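PDB 3FIJ: Lin1909 protein from Listeria innocua, which probably acts as a gamma-glutamyl-gamma-aminobutyrate hydrolase of the class I glutamine amidotransferase-like peptidase C26 family and binds manganese. Local coordinates for residues A[160-163]-A[164-167]. Numbering follows the deposited sequence.
Sequences PTSE and LAKH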
loop_
_atom_site.group_PDB
_atom_site.type_symbol
_atom_site.label_atom_id
_atom_site.label_comp_id
_atom_site.label_asym_id
_atom_site.label_seq_id
_atom_site.Cartn_x
_atom_site.Cartn_y
_atom_site.Cartn_z
ATOM N N PRO A 160 -20.815 36.573 24.319
ATOM C CA PRO A 160 -21.577 37.611 23.607
ATOM C C PRO A 160 -20.884 38.954 23.418
ATOM O O PRO A 160 -21.152 39.668 22.448
ATOM C CB PRO A 160 -22.856 37.728 24.434
ATOM C CG PRO A 160 -22.406 37.371 25.805
ATOM C CD PRO A 160 -21.530 36.172 25.544
ATOM N N THR A 161 -19.989 39.290 24.336
ATOM C CA THR A 161 -19.253 40.550 24.276
ATOM C C THR A 161 -17.952 40.423 23.494
ATOM O O THR A 161 -17.233 41.405 23.328
ATOM C CB THR A 161 -18.860 41.024 25.687
ATOM O OG1 THR A 161 -18.239 39.932 26.383
ATOM C CG2 THR A 161 -20.077 41.506 26.465
ATOM N N SER A 162 -17.649 39.219 23.013
ATOM C CA SER A 162 -16.397 38.985 22.301
ATOM C C SER A 162 -16.353 39.346 20.820
ATOM O O SER A 162 -17.380 39.456 20.146
ATOM C CB SER A 162 -15.993 37.520 22.442
ATOM O OG SER A 162 -16.778 36.706 21.591
ATOM N N GLU A 163 -15.131 39.522 20.325
ATOM C CA GLU A 163 -14.896 39.829 18.925
ATOM C C GLU A 163 -15.504 38.675 18.133
ATOM O O GLU A 163 -16.175 38.886 17.123
ATOM C CB GLU A 163 -13.391 39.901 18.661
ATOM C CG GLU A 163 -12.981 40.254 17.234
ATOM C CD GLU A 163 -13.084 41.746 16.933
ATOM O OE1 GLU A 163 -12.853 42.549 17.858
ATOM O OE2 GLU A 163 -13.377 42.109 15.770
ATOM N N LEU A 164 -15.271 37.455 18.610
ATOM C CA LEU A 164 -15.784 36.258 17.946
ATOM C C LEU A 164 -17.276 36.382 17.717
ATOM O O LEU A 164 -17.778 36.059 16.632
ATOM C CB LEU A 164 -15.506 35.007 18.789
ATOM C CG LEU A 164 -15.841 33.675 18.115
ATOM C CD1 LEU A 164 -14.999 33.529 16.848
ATOM C CD2 LEU A 164 -15.567 32.520 19.070
ATOM N N ALA A 165 -17.977 36.869 18.741
ATOM C CA ALA A 165 -19.427 37.042 18.686
ATOM C C ALA A 165 -19.884 37.994 17.579
ATOM O O ALA A 165 -21.060 38.015 17.226
ATOM C CB ALA A 165 -19.954 37.513 20.051
ATOM N N LYS A 166 -18.958 38.776 17.034
ATOM C CA LYS A 166 -19.294 39.696 15.948
ATOM C C LYS A 166 -19.425 38.905 14.654
ATOM O O LYS A 166 -19.943 39.405 13.653
ATOM C CB LYS A 166 -18.193 40.739 15.747
ATOM C CG LYS A 166 -17.968 41.683 16.905
ATOM C CD LYS A 166 -16.881 42.694 16.563
ATOM C CE LYS A 166 -16.567 43.602 17.747
ATOM N NZ LYS A 166 -15.459 44.556 17.440
ATOM N N HIS A 167 -18.947 37.665 14.676
ATOM C CA HIS A 167 -18.986 36.843 13.480
ATOM C C HIS A 167 -19.672 35.490 13.648
ATOM O O HIS A 167 -20.145 34.909 12.677
ATOM C CB HIS A 167 -17.559 36.663 12.962
ATOM C CG HIS A 167 -16.805 37.950 12.812
ATOM N ND1 HIS A 167 -15.943 38.429 13.778
ATOM C CD2 HIS A 167 -16.795 38.867 11.818
ATOM C CE1 HIS A 167 -15.435 39.580 13.384
ATOM N NE2 HIS A 167 -15.934 39.871 12.195
#
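Lys166 N donates to Glu163 O at 2.8 Å. The amide just before it, Ala165 N, bonds to Ser162 OG at 3.1 Å, with an N-H...O angle of 152°. Ser162 OG sits between its own backbone N and carbonyl carbon (chi1 76°), where it meets the Ala165 amide. The hydroxyl also bonds Glu159 O, so two partners hold its rotation. A salt bridge joins Lys166 NZ to Glu163 OE1 at 3.3 Å; its hydrogen bond is weak, as is that of Glu163 OE2 with Trp211 NE1. The glutamate bends at chi2 (79°), which brings its carboxylate across the outer part of the extended lysine, with OE2 also beside CD. Residues 164-166 have helical backbone angles in the loop between strands 154-158 and 172-174 of the mixed sheet of a class I glutamine amidotransferase-like fold. His167 ND1 makes a weak bond to Glu163 O at 3.4 Å. Lys166 CB lies over one face of that imidazole, offset toward its rim. Ala165 CB packs against Pro160 O at 3.4 Å. Glu204 of strand 200-205 accepts bonds from the backbone N of both Glu163 and Leu164, Leu164 rests on Ala193 and Ala202, and His167 touches helix 227-241.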